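Local coordinates for protein 2-dehydro-3-deoxy-D-arabinonate dehydratase (Sulfolobus solfataricus, PDB 2Q1C) that catalyses the metal-dependent dehydration of 2-dehydro-3-deoxy-D-arabinonate to 2,5-dioxopentanoate, a step in the pentose oxidation pathway that leads to 2-oxoglutarate, at residues E138-E143 against V165-L170; P144-V149 against I274-I279; T160-V165 against C188-V193. All blocks are in the same frame, centred on the assembly; numbering follows the deposited sequence.

How the contacts relate
Contacts 1, 2 and 3 supply Glu143, Glu145 and Asp164 in turn to one calcium ion. Residues 138-143 run on into 144-149, and contacts 1 and 3 share Val165. Strands 144-150 and 156-164 are neighbours in one sheet; contact 3 adds strand 188-196, whereas contact 2 packs the sheet against strand 271-276 of a second one. Contact 3 is nested inside the loop closed by contact 2, and the segments of contact 1 alternate with those of both. The centres of contacts 2 and 3 lie about 7 Å apart, and that of contact 1 about 16 Å from that of contact 3 and 20 Å from that of contact 2. The fold gathers three carboxylates at the metal.

Contact 1: E138-E143 against V165-L170; sequences EWTLPE and VSARDL. With CA (calcium ion), chain B; 2KT (2-ketobutyric acid), chain C.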
ATOM      1  N   GLU A 138      39.468 -18.384   6.494  1.00 40.08           N
ATOM      2  CA  GLU A 138      40.006 -19.542   7.203  1.00 40.38           C
ATOM      3  C   GLU A 138      39.957 -19.367   8.721  1.00 40.02           C
ATOM      4  O   GLU A 138      40.194 -20.323   9.464  1.00 40.14           O
ATOM      5  CB  GLU A 138      41.441 -19.824   6.755  1.00 40.29           C
ATOM      6  CG  GLU A 138      41.581 -20.223   5.289  1.00 41.07           C
ATOM      7  CD  GLU A 138      43.037 -20.387   4.852  1.00 41.48           C
ATOM      8  OE1 GLU A 138      43.937 -19.795   5.498  1.00 42.63           O
ATOM      9  OE2 GLU A 138      43.281 -21.110   3.857  1.00 42.92           O
ATOM     10  N   TRP A 139      39.655 -18.152   9.178  1.00 39.65           N
ATOM     11  CA  TRP A 139      39.605 -17.854  10.611  1.00 39.37           C
ATOM     12  C   TRP A 139      38.535 -16.811  10.956  1.00 39.26           C
ATOM     13  O   TRP A 139      38.807 -15.606  10.993  1.00 39.43           O
ATOM     14  CB  TRP A 139      40.991 -17.428  11.124  1.00 39.23           C
ATOM     15  CG  TRP A 139      41.046 -17.101  12.597  1.00 39.07           C
ATOM     16  CD1 TRP A 139      40.488 -17.814  13.621  1.00 39.02           C
ATOM     17  CD2 TRP A 139      41.717 -15.988  13.205  1.00 38.98           C
ATOM     18  NE1 TRP A 139      40.757 -17.209  14.825  1.00 39.01           N
ATOM     19  CE2 TRP A 139      41.511 -16.087  14.599  1.00 38.98           C
ATOM     20  CE3 TRP A 139      42.468 -14.914  12.707  1.00 39.04           C
ATOM     21  CZ2 TRP A 139      42.028 -15.153  15.503  1.00 39.12           C
ATOM     22  CZ3 TRP A 139      42.981 -13.983  13.607  1.00 39.05           C
ATOM     23  CH2 TRP A 139      42.758 -14.110  14.988  1.00 39.12           C
ATOM     24  N   THR A 140      37.318 -17.292  11.213  1.00 38.87           N
ATOM     25  CA  THR A 140      36.187 -16.429  11.547  1.00 38.44           C
ATOM     26  C   THR A 140      35.732 -16.674  12.984  1.00 38.22           C
ATOM     27  O   THR A 140      35.529 -17.818  13.388  1.00 38.28           O
ATOM     28  CB  THR A 140      35.017 -16.641  10.559  1.00 38.44           C
ATOM     29  OG1 THR A 140      35.456 -16.325   9.232  1.00 38.18           O
ATOM     30  CG2 THR A 140      33.829 -15.755  10.912  1.00 38.37           C
ATOM     31  N   LEU A 141      35.581 -15.593  13.748  1.00 37.89           N
ATOM     32  CA  LEU A 141      35.193 -15.684  15.156  1.00 37.60           C
ATOM     33  C   LEU A 141      33.891 -14.944  15.454  1.00 37.32           C
ATOM     34  O   LEU A 141      33.591 -13.937  14.809  1.00 37.34           O
ATOM     35  CB  LEU A 141      36.306 -15.138  16.061  1.00 37.64           C
ATOM     36  CG  LEU A 141      37.633 -15.897  16.169  1.00 37.88           C
ATOM     37  CD1 LEU A 141      38.599 -15.121  17.052  1.00 38.03           C
ATOM     38  CD2 LEU A 141      37.441 -17.313  16.705  1.00 37.76           C
ATOM     39  N   PRO A 142      33.105 -15.450  16.425  1.00 37.05           N
ATOM     40  CA  PRO A 142      31.953 -14.695  16.900  1.00 36.86           C
ATOM     41  C   PRO A 142      32.368 -13.676  17.962  1.00 36.70           C
ATOM     42  O   PRO A 142      33.247 -13.958  18.783  1.00 36.79           O
ATOM     43  CB  PRO A 142      31.056 -15.773  17.511  1.00 36.85           C
ATOM     44  CG  PRO A 142      31.998 -16.836  17.971  1.00 36.83           C
ATOM     45  CD  PRO A 142      33.235 -16.752  17.110  1.00 37.01           C
ATOM     46  N   GLU A 143      31.750 -12.501  17.936  1.00 36.37           N
ATOM     47  CA  GLU A 143      32.045 -11.470  18.924  1.00 36.02           C
ATOM     48  C   GLU A 143      30.809 -11.167  19.774  1.00 35.76           C
ATOM     49  O   GLU A 143      29.926 -10.415  19.349  1.00 35.76           O
ATOM     50  CB  GLU A 143      32.615 -10.214  18.255  1.00 35.98           C
ATOM     51  CG  GLU A 143      33.955 -10.447  17.548  1.00 36.06           C
ATOM     52  CD  GLU A 143      34.594  -9.172  17.007  1.00 36.22           C
ATOM     53  OE1 GLU A 143      35.665  -9.269  16.369  1.00 36.56           O
ATOM     54  OE2 GLU A 143      34.037  -8.072  17.213  1.00 36.39           O
ATOM     55  N   VAL A 165      29.742 -11.195  13.850  1.00 32.96           N
ATOM     56  CA  VAL A 165      30.544 -12.259  13.249  1.00 33.22           C
ATOM     57  C   VAL A 165      31.625 -11.628  12.372  1.00 33.51           C
ATOM     58  O   VAL A 165      31.318 -10.897  11.431  1.00 33.56           O
ATOM     59  CB  VAL A 165      29.663 -13.256  12.445  1.00 33.22           C
ATOM     60  CG1 VAL A 165      30.466 -14.471  12.018  1.00 33.04           C
ATOM     61  CG2 VAL A 165      28.453 -13.694  13.274  1.00 33.10           C
ATOM     62  N   SER A 166      32.886 -11.905  12.700  1.00 33.93           N
ATOM     63  CA  SER A 166      34.028 -11.242  12.058  1.00 34.27           C
ATOM     64  C   SER A 166      35.028 -12.229  11.454  1.00 34.47           C
ATOM     65  O   SER A 166      35.556 -13.098  12.155  1.00 34.43           O
ATOM     66  CB  SER A 166      34.751 -10.334  13.062  1.00 34.27           C
ATOM     67  OG  SER A 166      33.840  -9.553  13.816  1.00 34.33           O
ATOM     68  N   ALA A 167      35.288 -12.081  10.154  1.00 34.74           N
ATOM     69  CA  ALA A 167      36.308 -12.870   9.461  1.00 34.94           C
ATOM     70  C   ALA A 167      37.691 -12.322   9.806  1.00 35.26           C
ATOM     71  O   ALA A 167      38.305 -11.595   9.016  1.00 35.31           O
ATOM     72  CB  ALA A 167      36.070 -12.851   7.960  1.00 34.77           C
ATOM     73  N   ARG A 168      38.173 -12.697  10.990  1.00 35.61           N
ATOM     74  CA  ARG A 168      39.370 -12.116  11.604  1.00 35.93           C
ATOM     75  C   ARG A 168      40.658 -12.210  10.784  1.00 36.20           C
ATOM     76  O   ARG A 168      41.546 -11.365  10.926  1.00 36.25           O
ATOM     77  CB  ARG A 168      39.595 -12.720  12.991  1.00 35.92           C
ATOM     78  CG  ARG A 168      38.603 -12.256  14.052  1.00 36.30           C
ATOM     79  CD  ARG A 168      38.803 -10.790  14.418  1.00 36.84           C
ATOM     80  NE  ARG A 168      40.171 -10.519  14.853  1.00 37.68           N
ATOM     81  CZ  ARG A 168      40.624 -10.725  16.087  1.00 38.40           C
ATOM     82  NH1 ARG A 168      39.820 -11.205  17.030  1.00 38.33           N
ATOM     83  NH2 ARG A 168      41.888 -10.454  16.380  1.00 39.01           N
ATOM     84  N   ASP A 169      40.761 -13.232   9.938  1.00 36.51           N
ATOM     85  CA  ASP A 169      41.958 -13.420   9.119  1.00 36.86           C
ATOM     86  C   ASP A 169      42.113 -12.348   8.039  1.00 37.08           C
ATOM     87  O   ASP A 169      43.233 -11.957   7.707  1.00 37.21           O
ATOM     88  CB  ASP A 169      42.004 -14.831   8.513  1.00 36.80           C
ATOM     89  CG  ASP A 169      40.809 -15.138   7.626  1.00 36.97           C
ATOM     90  OD1 ASP A 169      39.665 -14.786   7.999  1.00 36.80           O
ATOM     91  OD2 ASP A 169      41.018 -15.748   6.555  1.00 36.94           O
ATOM     92  N   LEU A 170      40.990 -11.869   7.510  1.00 37.37           N
ATOM     93  CA  LEU A 170      40.990 -10.819   6.492  1.00 37.65           C
ATOM     94  C   LEU A 170      41.347  -9.456   7.086  1.00 37.91           C
ATOM     95  O   LEU A 170      42.002  -8.636   6.437  1.00 37.89           O
ATOM     96  CB  LEU A 170      39.629 -10.743   5.795  1.00 37.58           C
ATOM     97  CG  LEU A 170      39.089 -11.993   5.099  1.00 37.59           C
ATOM     98  CD1 LEU A 170      37.720 -11.700   4.509  1.00 37.66           C
ATOM     99  CD2 LEU A 170      40.045 -12.499   4.021  1.00 37.53           C
TER
HETATM  100 CA    CA B 294      32.883  -6.140  17.289  1.00 37.26          CA
HETATM  101  C4  2KT C 295      36.970  -4.321  15.601  1.00 40.00           C
HETATM  102  C3  2KT C 295      36.722  -3.983  16.812  1.00 40.37           C
HETATM  103  C2  2KT C 295      35.768  -4.648  17.306  1.00 40.51           C
HETATM  104  O3  2KT C 295      34.939  -5.174  16.571  1.00 40.56           O
HETATM  105  C   2KT C 295      35.641  -4.779  18.636  1.00 40.51           C
HETATM  106  OXT 2KT C 295      36.472  -4.246  19.404  1.00 40.73           O
HETATM  107  O   2KT C 295      34.680  -5.443  19.093  1.00 40.36           O
HETATM  108  O   HOH W   1      37.317 -11.760  17.305  1.00 31.44           O
HETATM  109  O   HOH W   2      31.689  -4.083  17.892  1.00 35.36           O
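Glu143 OE1 is gripped by water 1, which bridges it to Arg168 NH1, and by a salt bridge from Arg89. The water lies in the guanidinium plane of Arg168, at its edge. Ser166 OG lies 3.2 Å from Glu143 OE1 and is hydrogen-bonded to Lys182 NZ and Asp164 O. The other carboxylate oxygen, Glu143 OE2, binds calcium at 2.3 Å, an ion that the bound 2-ketobutyrate also coordinates through its keto and carboxylate oxygens. Next to this site the backbones join through a single antiparallel bridge: Ser166 N donates to Leu141 O at 3.0 Å, almost straight, and Leu141 N returns a bond to Ser166 O. Toward helix 168-173, Arg168 lies alongside Trp139. Its CB sits over the face of the six-membered ring, 3.7 Å from the centroid, in a CH-pi contact, and the chain then bends at chi2 and chi3, which brings one guanidinium face over Trp139 CH2 with the two planes 45° apart. Trp139 NE1 is bonded to Gly261 O. At the start of the helix, Asp169 N donates to Trp139 O at 3.3 Å. Asp169 CG stands between its backbone N and carbonyl carbon (chi1 60°), an orientation in which OD2 accepts from Glu138 N at 3.1 Å, from above the carboxylate plane, and OD1 takes the hydroxyl of Ser137. An alanine here is likely to leave the Glu138 amide and the Ser137 hydroxyl without this acceptor and the loop before Trp139 less firmly tied to the helix. The chemistry is that of a metal ligand with a second shell: one oxygen coordinates the cation, and the water and arginine on the other would, with the metal, fix the carboxylate's rotation.

Contact 2: P144-V149 against I274-I279; sequences PELAVV and ITISNI. With CA (calcium ion), chain B.
Pro144 lays its ring carbon CB against Ile274 CG2, 3.6 Å away, and the Ile274 CD1 methyl also reaches the proline. Two residues on, Ile276 continues the row. Its CG1 lies anti to its carbonyl carbon and the chain runs on extended (chi2 177°), which carries CD1 across to the opposite backbone, 3.6 Å from Glu145 O and 3.9 Å from Leu146 CA. Leu146 closes the apolar seam from its own side, its CD1 meeting Ile279 CD1 at 4.1 Å with the two side chains at about a right angle. No hydrogen bond joins the segments: their strand axes pass 7.9 Å apart, inclined at 40°, as in face-to-face packing of sheets. Glu145 turns its CB away from this seam and serves the metal site, OE1 binding calcium at 2.4 Å while OE2 accepts from water 2, Thr253 OG1 and Gly255 N. The apolar layer is continued by the neighbouring strands: Ile161 of strand 156-164, beside 144-150 in the sheet, packs on Ile274 and Ile276, and Ile208 and Leu210 of strand 207-214, next to 271-276, press on Pro144.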
ATOM      1  N   PRO A 144      30.731 -11.783  20.971  1.00 35.50           N
ATOM      2  CA  PRO A 144      29.615 -11.610  21.904  1.00 35.25           C
ATOM      3  C   PRO A 144      29.563 -10.192  22.463  1.00 35.03           C
ATOM      4  O   PRO A 144      30.520  -9.738  23.098  1.00 35.02           O
ATOM      5  CB  PRO A 144      29.925 -12.622  23.015  1.00 35.21           C
ATOM      6  CG  PRO A 144      31.387 -12.841  22.942  1.00 35.29           C
ATOM      7  CD  PRO A 144      31.747 -12.714  21.497  1.00 35.46           C
ATOM      8  N   GLU A 145      28.458  -9.497  22.214  1.00 34.80           N
ATOM      9  CA  GLU A 145      28.356  -8.079  22.563  1.00 34.67           C
ATOM     10  C   GLU A 145      26.991  -7.681  23.114  1.00 34.57           C
ATOM     11  O   GLU A 145      25.966  -8.263  22.753  1.00 34.65           O
ATOM     12  CB  GLU A 145      28.686  -7.207  21.348  1.00 34.56           C
ATOM     13  CG  GLU A 145      30.079  -7.429  20.781  1.00 34.53           C
ATOM     14  CD  GLU A 145      30.405  -6.529  19.607  1.00 34.66           C
ATOM     15  OE1 GLU A 145      31.230  -6.942  18.763  1.00 34.38           O
ATOM     16  OE2 GLU A 145      29.856  -5.409  19.526  1.00 34.84           O
ATOM     17  N   LEU A 146      26.995  -6.688  23.999  1.00 34.46           N
ATOM     18  CA  LEU A 146      25.772  -6.028  24.432  1.00 34.39           C
ATOM     19  C   LEU A 146      25.407  -4.986  23.385  1.00 34.41           C
ATOM     20  O   LEU A 146      26.248  -4.178  22.986  1.00 34.44           O
ATOM     21  CB  LEU A 146      25.961  -5.366  25.802  1.00 34.42           C
ATOM     22  CG  LEU A 146      24.824  -4.505  26.372  1.00 34.32           C
ATOM     23  CD1 LEU A 146      23.598  -5.345  26.728  1.00 34.23           C
ATOM     24  CD2 LEU A 146      25.312  -3.734  27.583  1.00 34.26           C
ATOM     25  N   ALA A 147      24.158  -5.016  22.936  1.00 34.41           N
ATOM     26  CA  ALA A 147      23.700  -4.109  21.893  1.00 34.54           C
ATOM     27  C   ALA A 147      22.508  -3.276  22.350  1.00 34.64           C
ATOM     28  O   ALA A 147      21.644  -3.764  23.084  1.00 34.71           O
ATOM     29  CB  ALA A 147      23.363  -4.884  20.632  1.00 34.41           C
ATOM     30  N   VAL A 148      22.473  -2.018  21.917  1.00 34.72           N
ATOM     31  CA  VAL A 148      21.362  -1.121  22.240  1.00 34.82           C
ATOM     32  C   VAL A 148      20.498  -0.804  21.021  1.00 34.97           C
ATOM     33  O   VAL A 148      21.011  -0.634  19.910  1.00 34.95           O
ATOM     34  CB  VAL A 148      21.838   0.205  22.901  1.00 34.81           C
ATOM     35  CG1 VAL A 148      22.212  -0.027  24.351  1.00 34.75           C
ATOM     36  CG2 VAL A 148      23.000   0.837  22.123  1.00 34.66           C
ATOM     37  N   VAL A 149      19.187  -0.738  21.243  1.00 35.06           N
ATOM     38  CA  VAL A 149      18.243  -0.266  20.229  1.00 35.16           C
ATOM     39  C   VAL A 149      18.001   1.232  20.441  1.00 35.23           C
ATOM     40  O   VAL A 149      17.683   1.672  21.551  1.00 35.13           O
ATOM     41  CB  VAL A 149      16.908  -1.056  20.260  1.00 35.13           C
ATOM     42  CG1 VAL A 149      15.983  -0.606  19.138  1.00 34.97           C
ATOM     43  CG2 VAL A 149      17.169  -2.550  20.148  1.00 35.19           C
ATOM     44  N   ILE A 274      25.415 -17.410  23.205  1.00 42.73           N
ATOM     45  CA  ILE A 274      25.803 -16.196  23.922  1.00 42.38           C
ATOM     46  C   ILE A 274      24.753 -15.821  24.966  1.00 42.30           C
ATOM     47  O   ILE A 274      23.567 -15.711  24.654  1.00 42.28           O
ATOM     48  CB  ILE A 274      26.071 -15.000  22.970  1.00 42.34           C
ATOM     49  CG1 ILE A 274      27.009 -15.413  21.828  1.00 42.22           C
ATOM     50  CG2 ILE A 274      26.657 -13.824  23.753  1.00 42.26           C
ATOM     51  CD1 ILE A 274      27.062 -14.436  20.667  1.00 42.22           C
ATOM     52  N   THR A 275      25.209 -15.627  26.202  1.00 42.17           N
ATOM     53  CA  THR A 275      24.333 -15.330  27.331  1.00 42.04           C
ATOM     54  C   THR A 275      24.659 -13.968  27.938  1.00 41.99           C
ATOM     55  O   THR A 275      25.822 -13.661  28.201  1.00 42.00           O
ATOM     56  CB  THR A 275      24.458 -16.416  28.430  1.00 42.04           C
ATOM     57  OG1 THR A 275      24.295 -17.713  27.844  1.00 42.14           O
ATOM     58  CG2 THR A 275      23.412 -16.218  29.529  1.00 41.80           C
ATOM     59  N   ILE A 276      23.625 -13.154  28.144  1.00 41.86           N
ATOM     60  CA  ILE A 276      23.752 -11.905  28.895  1.00 41.73           C
ATOM     61  C   ILE A 276      22.660 -11.846  29.960  1.00 41.68           C
ATOM     62  O   ILE A 276      21.490 -12.100  29.673  1.00 41.67           O
ATOM     63  CB  ILE A 276      23.703 -10.648  27.983  1.00 41.76           C
ATOM     64  CG1 ILE A 276      24.837 -10.688  26.947  1.00 41.66           C
ATOM     65  CG2 ILE A 276      23.785  -9.367  28.828  1.00 41.77           C
ATOM     66  CD1 ILE A 276      24.842  -9.541  25.945  1.00 41.67           C
ATOM     67  N   SER A 277      23.063 -11.515  31.185  1.00 41.68           N
ATOM     68  CA  SER A 277      22.157 -11.440  32.335  1.00 41.72           C
ATOM     69  C   SER A 277      20.888 -10.651  32.035  1.00 41.70           C
ATOM     70  O   SER A 277      20.939  -9.601  31.389  1.00 41.79           O
ATOM     71  CB  SER A 277      22.872 -10.820  33.538  1.00 41.70           C
ATOM     72  OG  SER A 277      24.066 -11.520  33.839  1.00 41.96           O
ATOM     73  N   ASN A 278      19.755 -11.178  32.498  1.00 41.65           N
ATOM     74  CA  ASN A 278      18.437 -10.536  32.370  1.00 41.64           C
ATOM     75  C   ASN A 278      17.826 -10.561  30.963  1.00 41.45           C
ATOM     76  O   ASN A 278      16.626 -10.322  30.801  1.00 41.56           O
ATOM     77  CB  ASN A 278      18.454  -9.108  32.934  1.00 41.76           C
ATOM     78  CG  ASN A 278      18.945  -9.053  34.374  1.00 42.33           C
ATOM     79  OD1 ASN A 278      18.399  -9.718  35.256  1.00 42.92           O
ATOM     80  ND2 ASN A 278      19.980  -8.256  34.615  1.00 42.89           N
ATOM     81  N   ILE A 279      18.644 -10.846  29.953  1.00 41.09           N
ATOM     82  CA  ILE A 279      18.168 -10.874  28.571  1.00 40.73           C
ATOM     83  C   ILE A 279      17.830 -12.303  28.144  1.00 40.66           C
ATOM     84  O   ILE A 279      16.687 -12.592  27.785  1.00 40.60           O
ATOM     85  CB  ILE A 279      19.175 -10.202  27.595  1.00 40.73           C
ATOM     86  CG1 ILE A 279      19.439  -8.752  28.027  1.00 40.46           C
ATOM     87  CG2 ILE A 279      18.649 -10.245  26.157  1.00 40.54           C
ATOM     88  CD1 ILE A 279      20.598  -8.076  27.320  1.00 40.55           C
TER
HETATM   89 CA    CA B 294      32.883  -6.140  17.289  1.00 37.26          CA
HETATM   90  O   HOH W   2      31.689  -4.083  17.892  1.00 35.36           O

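Contact 3: T160-V165 against C188-V193; sequences TIMDDV and CAFGPV. With CA (calcium ion), chain B.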
ATOM      1  N   THR A 160      19.775  -5.814  23.792  1.00 32.98           N
ATOM      2  CA  THR A 160      19.740  -7.177  23.262  1.00 32.78           C
ATOM      3  C   THR A 160      21.148  -7.781  23.195  1.00 32.71           C
ATOM      4  O   THR A 160      22.145  -7.072  23.354  1.00 32.66           O
ATOM      5  CB  THR A 160      19.044  -7.242  21.867  1.00 32.81           C
ATOM      6  OG1 THR A 160      18.815  -8.610  21.500  1.00 32.68           O
ATOM      7  CG2 THR A 160      19.883  -6.555  20.789  1.00 32.62           C
ATOM      8  N   ILE A 161      21.214  -9.093  22.979  1.00 32.59           N
ATOM      9  CA  ILE A 161      22.468  -9.791  22.714  1.00 32.44           C
ATOM     10  C   ILE A 161      22.744  -9.718  21.216  1.00 32.40           C
ATOM     11  O   ILE A 161      21.851  -9.991  20.414  1.00 32.42           O
ATOM     12  CB  ILE A 161      22.373 -11.281  23.120  1.00 32.45           C
ATOM     13  CG1 ILE A 161      21.935 -11.426  24.580  1.00 32.40           C
ATOM     14  CG2 ILE A 161      23.696 -11.995  22.866  1.00 32.52           C
ATOM     15  CD1 ILE A 161      21.259 -12.747  24.891  1.00 32.48           C
ATOM     16  N   MET A 162      23.969  -9.360  20.833  1.00 32.27           N
ATOM     17  CA  MET A 162      24.348  -9.376  19.417  1.00 32.22           C
ATOM     18  C   MET A 162      25.657 -10.113  19.153  1.00 32.23           C
ATOM     19  O   MET A 162      26.626  -9.972  19.902  1.00 32.23           O
ATOM     20  CB  MET A 162      24.398  -7.958  18.827  1.00 32.29           C
ATOM     21  CG  MET A 162      24.835  -7.905  17.355  1.00 32.14           C
ATOM     22  SD  MET A 162      24.376  -6.414  16.455  1.00 32.13           S
ATOM     23  CE  MET A 162      22.630  -6.687  16.173  1.00 31.85           C
ATOM     24  N   ASP A 163      25.662 -10.899  18.078  1.00 32.27           N
ATOM     25  CA  ASP A 163      26.865 -11.551  17.584  1.00 32.40           C
ATOM     26  C   ASP A 163      27.382 -10.790  16.365  1.00 32.43           C
ATOM     27  O   ASP A 163      26.776 -10.828  15.290  1.00 32.42           O
ATOM     28  CB  ASP A 163      26.575 -13.015  17.226  1.00 32.52           C
ATOM     29  CG  ASP A 163      27.842 -13.836  16.961  1.00 33.03           C
ATOM     30  OD1 ASP A 163      28.918 -13.260  16.686  1.00 33.17           O
ATOM     31  OD2 ASP A 163      27.753 -15.081  17.019  1.00 33.81           O
ATOM     32  N   ASP A 164      28.496 -10.086  16.551  1.00 32.49           N
ATOM     33  CA  ASP A 164      29.211  -9.451  15.451  1.00 32.56           C
ATOM     34  C   ASP A 164      30.189 -10.475  14.874  1.00 32.72           C
ATOM     35  O   ASP A 164      31.314 -10.623  15.356  1.00 32.79           O
ATOM     36  CB  ASP A 164      29.922  -8.179  15.941  1.00 32.44           C
ATOM     37  CG  ASP A 164      30.895  -7.599  14.916  1.00 32.37           C
ATOM     38  OD1 ASP A 164      30.762  -7.870  13.704  1.00 32.38           O
ATOM     39  OD2 ASP A 164      31.811  -6.864  15.334  1.00 32.16           O
ATOM     40  N   VAL A 165      29.742 -11.195  13.850  1.00 32.96           N
ATOM     41  CA  VAL A 165      30.544 -12.259  13.249  1.00 33.22           C
ATOM     42  C   VAL A 165      31.625 -11.628  12.372  1.00 33.51           C
ATOM     43  O   VAL A 165      31.318 -10.897  11.431  1.00 33.56           O
ATOM     44  CB  VAL A 165      29.663 -13.256  12.445  1.00 33.22           C
ATOM     45  CG1 VAL A 165      30.466 -14.471  12.018  1.00 33.04           C
ATOM     46  CG2 VAL A 165      28.453 -13.694  13.274  1.00 33.10           C
ATOM     47  N   CYS A 188      25.545 -11.256  11.040  1.00 30.71           N
ATOM     48  CA  CYS A 188      25.026 -10.616  12.242  1.00 30.73           C
ATOM     49  C   CYS A 188      23.832 -11.362  12.833  1.00 30.88           C
ATOM     50  O   CYS A 188      22.906 -11.737  12.110  1.00 31.01           O
ATOM     51  CB  CYS A 188      24.635  -9.174  11.909  1.00 30.61           C
ATOM     52  SG  CYS A 188      24.285  -8.143  13.329  1.00 30.47           S
ATOM     53  N   ALA A 189      23.857 -11.574  14.147  1.00 30.96           N
ATOM     54  CA  ALA A 189      22.744 -12.215  14.849  1.00 31.17           C
ATOM     55  C   ALA A 189      22.397 -11.491  16.143  1.00 31.41           C
ATOM     56  O   ALA A 189      23.288 -11.032  16.862  1.00 31.47           O
ATOM     57  CB  ALA A 189      23.058 -13.669  15.129  1.00 31.13           C
ATOM     58  N   PHE A 190      21.100 -11.393  16.436  1.00 31.66           N
ATOM     59  CA  PHE A 190      20.634 -10.762  17.674  1.00 31.94           C
ATOM     60  C   PHE A 190      19.326 -11.346  18.194  1.00 32.30           C
ATOM     61  O   PHE A 190      18.564 -11.959  17.446  1.00 32.29           O
ATOM     62  CB  PHE A 190      20.536  -9.235  17.527  1.00 31.85           C
ATOM     63  CG  PHE A 190      19.470  -8.773  16.574  1.00 31.56           C
ATOM     64  CD1 PHE A 190      18.253  -8.298  17.053  1.00 31.31           C
ATOM     65  CD2 PHE A 190      19.688  -8.795  15.197  1.00 31.32           C
ATOM     66  CE1 PHE A 190      17.263  -7.866  16.178  1.00 31.42           C
ATOM     67  CE2 PHE A 190      18.706  -8.368  14.314  1.00 31.28           C
ATOM     68  CZ  PHE A 190      17.490  -7.901  14.806  1.00 31.53           C
ATOM     69  N   GLY A 191      19.080 -11.142  19.486  1.00 32.89           N
ATOM     70  CA  GLY A 191      17.905 -11.681  20.164  1.00 33.66           C
ATOM     71  C   GLY A 191      18.273 -12.352  21.480  1.00 34.29           C
ATOM     72  O   GLY A 191      19.282 -12.001  22.093  1.00 34.34           O
ATOM     73  N   PRO A 192      17.449 -13.312  21.937  1.00 34.75           N
ATOM     74  CA  PRO A 192      16.169 -13.714  21.350  1.00 35.16           C
ATOM     75  C   PRO A 192      15.068 -12.682  21.605  1.00 35.56           C
ATOM     76  O   PRO A 192      14.032 -12.700  20.936  1.00 35.54           O
ATOM     77  CB  PRO A 192      15.852 -15.024  22.076  1.00 35.13           C
ATOM     78  CG  PRO A 192      16.534 -14.900  23.386  1.00 34.99           C
ATOM     79  CD  PRO A 192      17.783 -14.112  23.131  1.00 34.77           C
ATOM     80  N   VAL A 193      15.304 -11.796  22.569  1.00 36.12           N
ATOM     81  CA  VAL A 193      14.374 -10.717  22.894  1.00 36.75           C
ATOM     82  C   VAL A 193      15.078  -9.363  22.902  1.00 37.27           C
ATOM     83  O   VAL A 193      16.311  -9.285  22.901  1.00 37.41           O
ATOM     84  CB  VAL A 193      13.673 -10.927  24.274  1.00 36.66           C
ATOM     85  CG1 VAL A 193      12.709 -12.108  24.229  1.00 36.71           C
ATOM     86  CG2 VAL A 193      14.695 -11.091  25.397  1.00 36.68           C
TER
HETATM   87 CA    CA B 294      32.883  -6.140  17.289  1.00 37.26          CA
HETATM   88  O   HOH W   2      31.689  -4.083  17.892  1.00 35.36           O
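The strand that brings Asp164 to the metal, 156-164, is paired antiparallel with strand 188-196. Asp163 and Ala189 form a hydrogen-bonded pair, Asp163 N donating to Ala189 O at 2.7 Å and Ala189 N to Asp163 O at 3.2 Å. The pairing continues at Ile161 and Gly191, where Gly191 N donates to Ile161 O. Met162 and Phe190, and Asp164 and Cys188, are the non-hydrogen-bonded pairs, with their side chains on one face of the sheet. There Met162 extends with CG anti to its backbone N and then bends at chi3 (-76°), which swings CE back to Phe190 CB, 3.6 Å away, while SD rests against Cys188 SG, also at 3.6 Å. Ile251 packs on both Met162 and Phe190. The other face carries Ile161, Asp163 and Ala189; the side chains of Ile161 and Pro192 cross obliquely, CD1 of the former 4.1 Å from CD of the latter, and Ile161 and Asp163 pack on strand 271-276. At Gly191 the backbone takes a conformation in which a side chain would press on the preceding carbonyl, and a cis peptide leads into Pro192, where the chain turns a corner. Thr160 spans that corner: its OG1, anti to the backbone N (chi1 -170°), donates to Val193 O at 2.9 Å. At the far end, Asp164 OD2 binds calcium at 2.3 Å and is hydrogen-bonded to Lys182, while OD1 forms a salt bridge with Lys118. With Glu143 and Glu145 binding the same ion, the arrangement is the acidic metal site of the FAH family, its carboxylates set on or beside adjacent strands of a buried sheet.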